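Local coordinates for protein endonuclease and methylase LlaGI (Lactococcus lactis, PDB 5FFJ) that recognises a specific DNA sequence and, as a Type ISP restriction-modification enzyme with methyltransferase and helicase-like ATPase parts, probably methylates host DNA and restricts foreign DNA, at residues S862-N867 / N1113-I1118; D1066-N1071 / K1360-T1365; F1072-V1077 / K1151-R1156. One frame throughout, in Å; residues are numbered along the deposited sequence.

Contact 1: residues S862-N867 / N1113-I1118. With nucleotides of chain C.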
loop_
_atom_site.group_PDB
_atom_site.type_symbol
_atom_site.label_atom_id
_atom_site.label_comp_id
_atom_site.label_asym_id
_atom_site.label_seq_id
_atom_site.Cartn_x
_atom_site.Cartn_y
_atom_site.Cartn_z
ATOM N N SER A 862 -3.004 0.246 -10.782
ATOM C CA SER A 862 -3.428 1.451 -11.496
ATOM C C SER A 862 -2.171 1.966 -12.212
ATOM O O SER A 862 -1.065 1.836 -11.685
ATOM C CB SER A 862 -4.028 2.493 -10.553
ATOM O OG SER A 862 -5.290 2.060 -10.070
ATOM N N ASN A 863 -2.341 2.560 -13.390
ATOM C CA ASN A 863 -1.315 2.507 -14.442
ATOM C C ASN A 863 0.069 3.073 -14.112
ATOM O O ASN A 863 1.085 2.469 -14.465
ATOM C CB ASN A 863 -1.829 3.220 -15.696
ATOM C CG ASN A 863 -0.959 2.962 -16.906
ATOM O OD1 ASN A 863 -0.252 3.849 -17.378
ATOM N ND2 ASN A 863 -0.998 1.732 -17.408
ATOM N N GLU A 864 0.118 4.219 -13.442
ATOM C CA GLU A 864 1.370 4.967 -13.323
ATOM C C GLU A 864 2.232 4.460 -12.177
ATOM O O GLU A 864 3.326 4.973 -11.940
ATOM C CB GLU A 864 1.088 6.457 -13.139
ATOM C CG GLU A 864 -0.127 6.930 -13.922
ATOM C CD GLU A 864 0.102 8.226 -14.676
ATOM O OE1 GLU A 864 -0.695 8.508 -15.591
ATOM O OE2 GLU A 864 1.068 8.961 -14.372
ATOM N N ASN A 865 1.733 3.457 -11.463
ATOM C CA ASN A 865 2.552 2.725 -10.510
ATOM C C ASN A 865 3.372 1.693 -11.280
ATOM O O ASN A 865 3.323 0.499 -10.983
ATOM C CB ASN A 865 1.679 2.060 -9.442
ATOM C CG ASN A 865 0.639 3.003 -8.867
ATOM O OD1 ASN A 865 0.850 4.216 -8.802
ATOM N ND2 ASN A 865 -0.492 2.448 -8.446
ATOM N N ASP A 866 4.129 2.182 -12.264
ATOM C CA ASP A 866 4.805 1.345 -13.256
ATOM C C ASP A 866 5.655 0.269 -12.586
ATOM O O ASP A 866 5.846 -0.818 -13.134
ATOM C CB ASP A 866 5.697 2.194 -14.176
ATOM C CG ASP A 866 5.019 3.469 -14.655
ATOM O OD1 ASP A 866 4.206 3.401 -15.601
ATOM O OD2 ASP A 866 5.319 4.546 -14.096
ATOM N N ASN A 867 6.164 0.599 -11.400
ATOM C CA ASN A 867 6.948 -0.328 -10.589
ATOM C C ASN A 867 6.184 -1.634 -10.391
ATOM O O ASN A 867 6.782 -2.708 -10.292
ATOM C CB ASN A 867 7.290 0.290 -9.220
ATOM C CG ASN A 867 7.685 1.764 -9.304
ATOM O OD1 ASN A 867 6.950 2.638 -8.842
ATOM N ND2 ASN A 867 8.859 2.040 -9.863
ATOM N N ASN A 1113 5.806 10.517 -15.445
ATOM C CA ASN A 1113 5.156 9.711 -14.396
ATOM C C ASN A 1113 4.443 10.532 -13.305
ATOM O O ASN A 1113 3.843 9.960 -12.395
ATOM C CB ASN A 1113 6.171 8.707 -13.770
ATOM C CG ASN A 1113 7.051 9.299 -12.663
ATOM O OD1 ASN A 1113 6.567 9.850 -11.676
ATOM N ND2 ASN A 1113 8.365 9.130 -12.814
ATOM N N ASP A 1114 4.450 11.859 -13.426
ATOM C CA ASP A 1114 3.769 12.717 -12.455
ATOM C C ASP A 1114 2.292 12.842 -12.818
ATOM O O ASP A 1114 1.946 13.366 -13.876
ATOM C CB ASP A 1114 4.427 14.100 -12.395
ATOM C CG ASP A 1114 3.736 15.036 -11.418
ATOM O OD1 ASP A 1114 3.127 14.547 -10.443
ATOM O OD2 ASP A 1114 3.808 16.267 -11.623
ATOM N N GLU A 1115 1.424 12.362 -11.934
ATOM C CA GLU A 1115 -0.005 12.309 -12.226
ATOM C C GLU A 1115 -0.675 13.679 -12.139
ATOM O O GLU A 1115 -1.865 13.813 -12.427
ATOM C CB GLU A 1115 -0.699 11.325 -11.284
ATOM C CG GLU A 1115 -1.051 10.007 -11.955
ATOM C CD GLU A 1115 -1.584 8.972 -10.984
ATOM O OE1 GLU A 1115 -1.302 9.088 -9.772
ATOM O OE2 GLU A 1115 -2.284 8.039 -11.434
ATOM N N ARG A 1116 0.088 14.693 -11.744
ATOM C CA ARG A 1116 -0.399 16.068 -11.785
ATOM C C ARG A 1116 -0.149 16.687 -13.158
ATOM O O ARG A 1116 -0.531 17.829 -13.417
ATOM C CB ARG A 1116 0.270 16.912 -10.700
ATOM C CG ARG A 1116 -0.079 16.470 -9.284
ATOM C CD ARG A 1116 0.133 17.578 -8.259
ATOM N NE ARG A 1116 -0.693 18.752 -8.539
ATOM C CZ ARG A 1116 -1.194 19.570 -7.616
ATOM N NH1 ARG A 1116 -0.971 19.359 -6.323
ATOM N NH2 ARG A 1116 -1.930 20.609 -7.989
ATOM N N LYS A 1117 0.492 15.915 -14.032
ATOM C CA LYS A 1117 0.844 16.357 -15.378
ATOM C C LYS A 1117 0.046 15.595 -16.427
ATOM O O LYS A 1117 -0.651 16.184 -17.255
ATOM C CB LYS A 1117 2.335 16.147 -15.632
ATOM C CG LYS A 1117 3.244 17.015 -14.795
ATOM C CD LYS A 1117 3.455 18.363 -15.453
ATOM C CE LYS A 1117 4.476 19.193 -14.701
ATOM N NZ LYS A 1117 4.852 20.414 -15.462
ATOM N N ILE A 1118 0.160 14.271 -16.367
ATOM C CA ILE A 1118 -0.459 13.371 -17.336
ATOM C C ILE A 1118 -1.080 12.174 -16.628
ATOM O O ILE A 1118 -0.545 11.695 -15.626
ATOM C CB ILE A 1118 0.586 12.872 -18.387
ATOM C CG1 ILE A 1118 0.841 13.946 -19.447
ATOM C CG2 ILE A 1118 0.133 11.581 -19.087
ATOM C CD1 ILE A 1118 2.258 13.943 -19.978
ATOM P P DA C 17 -5.451 2.701 -16.225
ATOM O OP1 DA C 17 -4.934 3.692 -15.252
ATOM O OP2 DA C 17 -5.569 3.069 -17.654
ATOM O "O5'" DA C 17 -4.577 1.362 -16.127
ATOM C "C5'" DA C 17 -4.398 0.737 -14.857
ATOM C "C4'" DA C 17 -4.638 -0.763 -14.922
ATOM O "O4'" DA C 17 -6.018 -1.019 -15.283
ATOM C "C3'" DA C 17 -3.786 -1.526 -15.936
ATOM O "O3'" DA C 17 -3.327 -2.748 -15.355
ATOM C "C2'" DA C 17 -4.741 -1.755 -17.101
ATOM C "C1'" DA C 17 -6.070 -1.898 -16.387
ATOM N N9 DA C 17 -7.221 -1.532 -17.190
ATOM C C8 DA C 17 -7.378 -0.399 -17.933
ATOM N N7 DA C 17 -8.535 -0.324 -18.538
ATOM C C5 DA C 17 -9.183 -1.483 -18.153
ATOM C C6 DA C 17 -10.449 -1.993 -18.456
ATOM N N6 DA C 17 -11.311 -1.363 -19.251
ATOM N N1 DA C 17 -10.794 -3.178 -17.910
ATOM C C2 DA C 17 -9.916 -3.800 -17.113
ATOM N N3 DA C 17 -8.695 -3.415 -16.754
ATOM C C4 DA C 17 -8.389 -2.236 -17.316
#
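The backbones of the two loops come nearest at Glu864 and Asn1113, CA to CA 6.2 Å. Residues 862-865 form a type I beta turn, and Asn865 then sits at the centre of an inverse gamma turn. Glu864 projects from the beta turn and makes most of the contact from the 862-867 side. Its CG lies beside the backbone N (chi1 -35°), and a bend at chi2 brings the carboxylate across the Glu1115 side chain at a slant. OE2 of Glu864 lies 3.4 Å from CG of Glu1115. The two carboxylate planes are 34° apart. OE1 of Glu864 and OE2 of Glu1115 are 4.5 Å from each other. OE1 of Glu864 is also 3.2 Å from O of Ile1118. Both are acceptors, so this is no hydrogen bond as modelled, and at 2.84 Å resolution the placing is uncertain. The Glu1115 carboxylate and the Ile1118 carbonyl may together favour a protonated Glu864, but this stays open. Just past the turn, OD2 of Asp866 comes to 4.3 Å from CB of Asn1113. The charge of Asp866 is matched elsewhere, by a salt bridge from OD1 to Lys1125. Within 1113-1118, O of Asp1114 accepts from both Lys1117 N and Ile1118 N, which folds that loop into a compact turn. N of Asn863 gives a weak hydrogen bond of 3.4 Å to OP1 of DA17 of chain C. This is a loop-to-loop contact between the N-6 DNA methylase region and the C-terminal specificity region, beside the backbone of the bound DNA.

Contact 2: residues D1066-N1071 / K1360-T1365. With nucleotides of chain C.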
loop_
_atom_site.group_PDB
_atom_site.type_symbol
_atom_site.label_atom_id
_atom_site.label_comp_id
_atom_site.label_asym_id
_atom_site.label_seq_id
_atom_site.Cartn_x
_atom_site.Cartn_y
_atom_site.Cartn_z
ATOM N N ASP A 1066 -10.791 10.071 -16.108
ATOM C CA ASP A 1066 -12.001 10.857 -15.878
ATOM C C ASP A 1066 -11.718 12.245 -15.302
ATOM O O ASP A 1066 -12.344 13.225 -15.709
ATOM C CB ASP A 1066 -12.952 10.098 -14.941
ATOM C CG ASP A 1066 -13.638 8.920 -15.622
ATOM O OD1 ASP A 1066 -13.533 8.788 -16.861
ATOM O OD2 ASP A 1066 -14.297 8.128 -14.914
ATOM N N ALA A 1067 -10.787 12.332 -14.356
ATOM C CA ALA A 1067 -10.510 13.599 -13.683
ATOM C C ALA A 1067 -10.098 14.685 -14.676
ATOM O O ALA A 1067 -10.456 15.853 -14.515
ATOM C CB ALA A 1067 -9.431 13.419 -12.626
ATOM N N TRP A 1068 -9.353 14.292 -15.704
ATOM C CA TRP A 1068 -8.892 15.226 -16.726
ATOM C C TRP A 1068 -9.952 15.454 -17.795
ATOM O O TRP A 1068 -10.242 16.589 -18.170
ATOM C CB TRP A 1068 -7.614 14.709 -17.389
ATOM C CG TRP A 1068 -6.428 14.632 -16.477
ATOM C CD1 TRP A 1068 -6.077 13.590 -15.670
ATOM C CD2 TRP A 1068 -5.425 15.639 -16.289
ATOM N NE1 TRP A 1068 -4.920 13.887 -14.988
ATOM C CE2 TRP A 1068 -4.502 15.139 -15.351
ATOM C CE3 TRP A 1068 -5.225 16.915 -16.822
ATOM C CZ2 TRP A 1068 -3.392 15.873 -14.934
ATOM C CZ3 TRP A 1068 -4.123 17.639 -16.408
ATOM C CH2 TRP A 1068 -3.221 17.117 -15.473
ATOM N N VAL A 1069 -10.531 14.357 -18.270
ATOM C CA VAL A 1069 -11.316 14.360 -19.498
ATOM C C VAL A 1069 -12.809 14.636 -19.269
ATOM O O VAL A 1069 -13.511 15.048 -20.195
ATOM C CB VAL A 1069 -11.117 13.007 -20.242
ATOM C CG1 VAL A 1069 -12.434 12.274 -20.483
ATOM C CG2 VAL A 1069 -10.376 13.230 -21.547
ATOM N N SER A 1070 -13.284 14.419 -18.045
ATOM C CA SER A 1070 -14.692 14.650 -17.708
ATOM C C SER A 1070 -14.839 15.584 -16.507
ATOM O O SER A 1070 -14.002 15.582 -15.603
ATOM C CB SER A 1070 -15.399 13.324 -17.413
ATOM O OG SER A 1070 -15.414 13.055 -16.022
ATOM N N ASN A 1071 -15.917 16.362 -16.496
ATOM C CA ASN A 1071 -16.146 17.358 -15.453
ATOM C C ASN A 1071 -17.541 17.976 -15.563
ATOM O O ASN A 1071 -18.158 17.960 -16.628
ATOM C CB ASN A 1071 -15.072 18.452 -15.531
ATOM C CG ASN A 1071 -15.149 19.454 -14.385
ATOM O OD1 ASN A 1071 -16.229 19.805 -13.913
ATOM N ND2 ASN A 1071 -13.990 19.932 -13.945
ATOM N N LYS A 1360 -7.431 13.335 -5.690
ATOM C CA LYS A 1360 -6.222 13.270 -4.870
ATOM C C LYS A 1360 -4.950 13.181 -5.713
ATOM O O LYS A 1360 -3.930 13.782 -5.377
ATOM C CB LYS A 1360 -6.290 12.071 -3.922
ATOM N N LYS A 1361 -5.025 12.437 -6.811
ATOM C CA LYS A 1361 -3.865 12.192 -7.665
ATOM C C LYS A 1361 -3.491 13.429 -8.477
ATOM O O LYS A 1361 -2.334 13.855 -8.482
ATOM C CB LYS A 1361 -4.141 11.018 -8.608
ATOM N N SER A 1362 -4.483 14.001 -9.153
ATOM C CA SER A 1362 -4.261 15.102 -10.090
ATOM C C SER A 1362 -4.480 16.471 -9.448
ATOM O O SER A 1362 -3.932 17.473 -9.910
ATOM C CB SER A 1362 -5.177 14.951 -11.312
ATOM O OG SER A 1362 -6.529 14.768 -10.937
ATOM N N GLY A 1363 -5.278 16.515 -8.387
ATOM C CA GLY A 1363 -5.596 17.770 -7.730
ATOM C C GLY A 1363 -6.585 18.595 -8.536
ATOM O O GLY A 1363 -6.662 19.814 -8.379
ATOM N N ILE A 1364 -7.347 17.928 -9.399
ATOM C CA ILE A 1364 -8.345 18.605 -10.226
ATOM C C ILE A 1364 -9.674 18.650 -9.481
ATOM O O ILE A 1364 -10.200 17.617 -9.062
ATOM C CB ILE A 1364 -8.556 17.909 -11.600
ATOM C CG1 ILE A 1364 -7.207 17.535 -12.240
ATOM C CG2 ILE A 1364 -9.444 18.780 -12.509
ATOM C CD1 ILE A 1364 -6.885 18.194 -13.571
ATOM N N THR A 1365 -10.214 19.854 -9.322
ATOM C CA THR A 1365 -11.450 20.055 -8.576
ATOM C C THR A 1365 -12.654 19.865 -9.491
ATOM O O THR A 1365 -12.605 20.211 -10.673
ATOM C CB THR A 1365 -11.519 21.460 -7.941
ATOM O OG1 THR A 1365 -11.984 22.406 -8.911
ATOM C CG2 THR A 1365 -10.152 21.897 -7.413
ATOM P P DG C 16 -9.955 6.881 -14.209
ATOM O OP1 DG C 16 -9.158 8.124 -14.145
ATOM O OP2 DG C 16 -10.967 6.716 -15.278
ATOM O "O5'" DG C 16 -8.949 5.637 -14.280
ATOM C "C5'" DG C 16 -9.403 4.371 -13.832
ATOM C "C4'" DG C 16 -8.410 3.262 -14.126
ATOM O "O4'" DG C 16 -9.060 1.995 -13.858
ATOM C "C3'" DG C 16 -7.981 3.122 -15.573
ATOM O "O3'" DG C 16 -6.884 2.227 -15.682
ATOM C "C2'" DG C 16 -9.229 2.510 -16.155
ATOM C "C1'" DG C 16 -9.507 1.445 -15.096
ATOM N N9 DG C 16 -10.902 1.057 -14.963
ATOM C C8 DG C 16 -12.019 1.834 -15.159
ATOM N N7 DG C 16 -13.138 1.188 -14.957
ATOM C C5 DG C 16 -12.730 -0.092 -14.605
ATOM C C6 DG C 16 -13.489 -1.237 -14.269
ATOM O O6 DG C 16 -14.722 -1.353 -14.214
ATOM N N1 DG C 16 -12.672 -2.328 -13.977
ATOM C C2 DG C 16 -11.297 -2.311 -14.008
ATOM N N2 DG C 16 -10.673 -3.455 -13.698
ATOM N N3 DG C 16 -10.580 -1.248 -14.320
ATOM C C4 DG C 16 -11.358 -0.182 -14.605
ATOM P P DG C 15 -15.650 7.561 -9.174
ATOM O OP1 DG C 15 -15.238 8.971 -8.986
ATOM O OP2 DG C 15 -17.087 7.248 -9.343
ATOM O "O5'" DG C 15 -14.868 6.912 -10.411
ATOM C "C5'" DG C 15 -13.863 7.656 -11.103
ATOM C "C4'" DG C 15 -12.598 6.837 -11.263
ATOM O "O4'" DG C 15 -12.826 5.496 -10.736
ATOM C "C3'" DG C 15 -12.133 6.649 -12.707
ATOM O "O3'" DG C 15 -10.694 6.689 -12.792
ATOM C "C2'" DG C 15 -12.710 5.284 -13.065
ATOM C "C1'" DG C 15 -12.594 4.535 -11.747
ATOM N N9 DG C 15 -13.546 3.428 -11.586
ATOM C C8 DG C 15 -14.920 3.503 -11.561
ATOM N N7 DG C 15 -15.502 2.344 -11.389
ATOM C C5 DG C 15 -14.448 1.444 -11.290
ATOM C C6 DG C 15 -14.458 0.038 -11.100
ATOM O O6 DG C 15 -15.436 -0.714 -10.977
ATOM N N1 DG C 15 -13.169 -0.484 -11.057
ATOM C C2 DG C 15 -12.016 0.256 -11.182
ATOM N N2 DG C 15 -10.863 -0.420 -11.114
ATOM N N3 DG C 15 -11.993 1.569 -11.361
ATOM C C4 DG C 15 -13.240 2.096 -11.406
#
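Ser1362 is the first residue of 1360-1365 to touch the helix 1066-1069. Its OG lies 3.6 Å from CB of Ala1067, and its CB is 3.8 Å from NE1 of Trp1068. With OG placed between the backbone N and the carbonyl carbon (chi1 52°), the hydroxyl sits over Ala1067 while CB is left to meet the indole. The polar partner of the hydroxyl is Asp1359, just before the segment. Gly1363 turns the chain with a positive phi. Ile1364 then points at the helix and makes the main apolar contact. Its CD1 stands over one face of the Trp1068 six-membered ring, 3.9 Å from the centroid and 12° off the ring normal, a CH-pi contact. The other branch, CG2, packs 3.7 Å from O of Ala1067. Isoleucine and indole meet at about a right angle. Met1084, on the long helix 1074-1096, also touches Trp1068. Thr1365 has its CB directed away; its O lies 3.6 Å from ND2 of Asn1071, a near approach only. The other end of that amide, OD1, accepts from Ser1073 N. Beyond the packing, the start of helix 1066-1069 faces the DNA. N of Asp1066 donates to OP1 of DG16 of chain C at 3.2 Å, and more weakly to OP2 of the same phosphate. OD2 of Asp1066 lies 3.6 Å from that OP2, an acidic pair that bonds from Thr1063 and Tyr1146 to the carboxylate may ease. Van der Waals packing and one CH-pi contact thus join the loop to the short helix, without hydrogen bonds between the segments. The backbone N at the helix start donates to a phosphate, and any help from so short a helix is probably slight.

Contact 3: residues F1072-V1077 / K1151-R1156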
loop_
_atom_site.group_PDB
_atom_site.type_symbol
_atom_site.label_atom_id
_atom_site.label_comp_id
_atom_site.label_asym_id
_atom_site.label_seq_id
_atom_site.Cartn_x
_atom_site.Cartn_y
_atom_site.Cartn_z
ATOM N N PHE A 1072 -18.030 18.514 -14.448
ATOM C CA PHE A 1072 -19.303 19.230 -14.417
ATOM C C PHE A 1072 -19.254 20.537 -15.211
ATOM O O PHE A 1072 -20.224 20.904 -15.875
ATOM C CB PHE A 1072 -19.706 19.533 -12.971
ATOM C CG PHE A 1072 -20.386 18.389 -12.272
ATOM C CD1 PHE A 1072 -21.609 17.918 -12.717
ATOM C CD2 PHE A 1072 -19.822 17.806 -11.148
ATOM C CE1 PHE A 1072 -22.245 16.874 -12.072
ATOM C CE2 PHE A 1072 -20.456 16.763 -10.497
ATOM C CZ PHE A 1072 -21.669 16.297 -10.960
ATOM N N SER A 1073 -18.126 21.239 -15.136
ATOM C CA SER A 1073 -17.960 22.508 -15.843
ATOM C C SER A 1073 -17.352 22.279 -17.219
ATOM O O SER A 1073 -16.250 21.747 -17.336
ATOM C CB SER A 1073 -17.080 23.471 -15.037
ATOM O OG SER A 1073 -16.779 24.636 -15.787
ATOM N N LYS A 1074 -18.088 22.676 -18.256
ATOM C CA LYS A 1074 -17.600 22.611 -19.631
ATOM C C LYS A 1074 -16.283 23.365 -19.785
ATOM O O LYS A 1074 -15.367 22.902 -20.465
ATOM C CB LYS A 1074 -18.646 23.183 -20.597
ATOM C CG LYS A 1074 -18.192 23.238 -22.050
ATOM C CD LYS A 1074 -19.330 23.651 -22.975
ATOM C CE LYS A 1074 -18.900 23.657 -24.440
ATOM N NZ LYS A 1074 -20.026 24.009 -25.351
ATOM N N ILE A 1075 -16.192 24.527 -19.148
ATOM C CA ILE A 1075 -14.985 25.339 -19.207
ATOM C C ILE A 1075 -13.793 24.604 -18.589
ATOM O O ILE A 1075 -12.695 24.627 -19.144
ATOM C CB ILE A 1075 -15.192 26.694 -18.494
ATOM C CG1 ILE A 1075 -16.242 27.516 -19.249
ATOM C CG2 ILE A 1075 -13.874 27.465 -18.396
ATOM C CD1 ILE A 1075 -16.573 28.858 -18.622
ATOM N N ASN A 1076 -14.008 23.956 -17.448
ATOM C CA ASN A 1076 -12.937 23.221 -16.778
ATOM C C ASN A 1076 -12.396 22.077 -17.632
ATOM O O ASN A 1076 -11.196 21.805 -17.616
ATOM C CB ASN A 1076 -13.418 22.673 -15.432
ATOM C CG ASN A 1076 -13.473 23.740 -14.352
ATOM O OD1 ASN A 1076 -13.573 24.931 -14.645
ATOM N ND2 ASN A 1076 -13.400 23.316 -13.095
ATOM N N VAL A 1077 -13.278 21.409 -18.371
ATOM C CA VAL A 1077 -12.854 20.346 -19.279
ATOM C C VAL A 1077 -11.910 20.918 -20.328
ATOM O O VAL A 1077 -10.824 20.387 -20.554
ATOM C CB VAL A 1077 -14.049 19.673 -19.987
ATOM C CG1 VAL A 1077 -13.561 18.594 -20.944
ATOM C CG2 VAL A 1077 -15.006 19.073 -18.975
ATOM N N LYS A 1151 -25.400 13.939 -15.393
ATOM C CA LYS A 1151 -24.758 14.177 -16.678
ATOM C C LYS A 1151 -23.681 15.253 -16.546
ATOM O O LYS A 1151 -23.944 16.377 -16.114
ATOM C CB LYS A 1151 -25.796 14.557 -17.747
ATOM C CG LYS A 1151 -26.480 15.906 -17.583
ATOM C CD LYS A 1151 -27.578 16.058 -18.631
ATOM C CE LYS A 1151 -28.278 17.403 -18.548
ATOM N NZ LYS A 1151 -29.589 17.374 -19.252
ATOM N N LYS A 1152 -22.457 14.863 -16.892
ATOM C CA LYS A 1152 -21.297 15.742 -16.876
ATOM C C LYS A 1152 -20.893 16.085 -18.299
ATOM O O LYS A 1152 -21.423 15.522 -19.257
ATOM C CB LYS A 1152 -20.119 15.073 -16.164
ATOM C CG LYS A 1152 -20.246 14.964 -14.657
ATOM C CD LYS A 1152 -19.010 14.294 -14.066
ATOM C CE LYS A 1152 -18.897 14.520 -12.569
ATOM N NZ LYS A 1152 -17.646 13.913 -12.035
ATOM N N TYR A 1153 -19.944 17.003 -18.428
ATOM C CA TYR A 1153 -19.335 17.294 -19.716
ATOM C C TYR A 1153 -18.147 16.373 -19.948
ATOM O O TYR A 1153 -17.391 16.076 -19.021
ATOM C CB TYR A 1153 -18.899 18.754 -19.791
ATOM C CG TYR A 1153 -20.043 19.712 -20.017
ATOM C CD1 TYR A 1153 -20.493 19.988 -21.302
ATOM C CD2 TYR A 1153 -20.678 20.335 -18.953
ATOM C CE1 TYR A 1153 -21.541 20.860 -21.518
ATOM C CE2 TYR A 1153 -21.728 21.210 -19.160
ATOM C CZ TYR A 1153 -22.155 21.468 -20.446
ATOM O OH TYR A 1153 -23.198 22.338 -20.661
ATOM N N LEU A 1154 -17.994 15.927 -21.190
ATOM C CA LEU A 1154 -16.966 14.960 -21.551
ATOM C C LEU A 1154 -16.206 15.418 -22.786
ATOM O O LEU A 1154 -16.806 15.838 -23.779
ATOM C CB LEU A 1154 -17.594 13.583 -21.798
ATOM C CG LEU A 1154 -16.837 12.592 -22.694
ATOM C CD1 LEU A 1154 -15.557 12.127 -22.028
ATOM C CD2 LEU A 1154 -17.718 11.408 -23.049
ATOM N N TYR A 1155 -14.884 15.337 -22.715
ATOM C CA TYR A 1155 -14.045 15.523 -23.887
ATOM C C TYR A 1155 -13.906 14.180 -24.598
ATOM O O TYR A 1155 -12.986 13.409 -24.317
ATOM C CB TYR A 1155 -12.678 16.094 -23.495
ATOM C CG TYR A 1155 -11.744 16.339 -24.665
ATOM C CD1 TYR A 1155 -12.035 17.298 -25.628
ATOM C CD2 TYR A 1155 -10.562 15.620 -24.798
ATOM C CE1 TYR A 1155 -11.180 17.525 -26.696
ATOM C CE2 TYR A 1155 -9.702 15.842 -25.861
ATOM C CZ TYR A 1155 -10.015 16.795 -26.806
ATOM O OH TYR A 1155 -9.162 17.017 -27.863
ATOM N N ARG A 1156 -14.840 13.897 -25.504
ATOM C CA ARG A 1156 -14.821 12.644 -26.251
ATOM C C ARG A 1156 -13.863 12.748 -27.428
ATOM O O ARG A 1156 -14.138 13.421 -28.423
ATOM C CB ARG A 1156 -16.214 12.261 -26.747
ATOM C CG ARG A 1156 -16.257 10.841 -27.298
ATOM C CD ARG A 1156 -17.481 10.601 -28.135
ATOM N NE ARG A 1156 -17.517 11.476 -29.298
ATOM C CZ ARG A 1156 -18.360 11.330 -30.312
ATOM N NH1 ARG A 1156 -19.231 10.329 -30.314
ATOM N NH2 ARG A 1156 -18.326 12.179 -31.327
#
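Tyr1153 and Lys1074 form the closely fitted centre of this contact. CB of Lys1074 sits almost exactly over the middle of the tyrosine ring, 3.6 Å from the centroid and 4° off the normal, a CH-pi contact. At the ring edge, in its plane, O of Phe1072 lies 3.2 Å from CD2 of Tyr1153. The Phe1072 carbonyl thus meets the ring edge while the first helical residue lies over a face. Next to this pair, Lys1152 lays its extended chain across Phe1072. Its CE stands 3.7 Å from the centroid of the phenylalanine ring, 21° off the normal and displaced toward the rim. The amino group carries on to a salt bridge with Asp1366, which also accepts from Phe1072 N. Asp1366 thus binds both partners of this CH-pi contact. The start of helix 1074-1096 packs against strand 1150-1155, which lies next to the edge strand 1070-1071 of a mixed sheet. The two strands pair antiparallel, and after 1070-1071 the chain turns directly into the helix. Ser1073 is the N-cap, its OG accepting a weak bond of 3.3 Å from N of Asn1076. One turn into the helix, Val1077 is buried and splits its methyls between two strand residues. With CG1 anti to the backbone N (chi1 179°), that methyl reaches CB of Tyr1155 at 3.7 Å, while CG2 touches CB of Tyr1153 at 4.0 Å. The looser side begins where the partly exposed Lys1074 runs outward. Its CD still passes CE1 of Tyr1153 at 3.8 Å, but the end of the chain leads away from the strand.

Overall arrangement
Contact 1 joins two family regions, methylase and specificity; contacts 2 and 3 lie wholly in the specificity region. The centres of contacts 1 and 2 are about 13 Å apart, and they touch where the backbone of 1115-1117 packs on Trp1068. Contacts 2 and 3, their centres about 11 Å apart, share a sheet in which strand 1070-1071 pairs with strand 1150-1155. Contacts 1 and 3 do not touch. The segments run in the order 862-867, 1066-1071, 1072-1077, 1113-1118, 1151-1156, 1360-1365. Helix 1074-1096 begins in contact 3 and passes both others. DNA strand C meets contacts 1 and 2, so packing joins a DNA-facing methylase loop and a DNA-facing helix start to the specificity region.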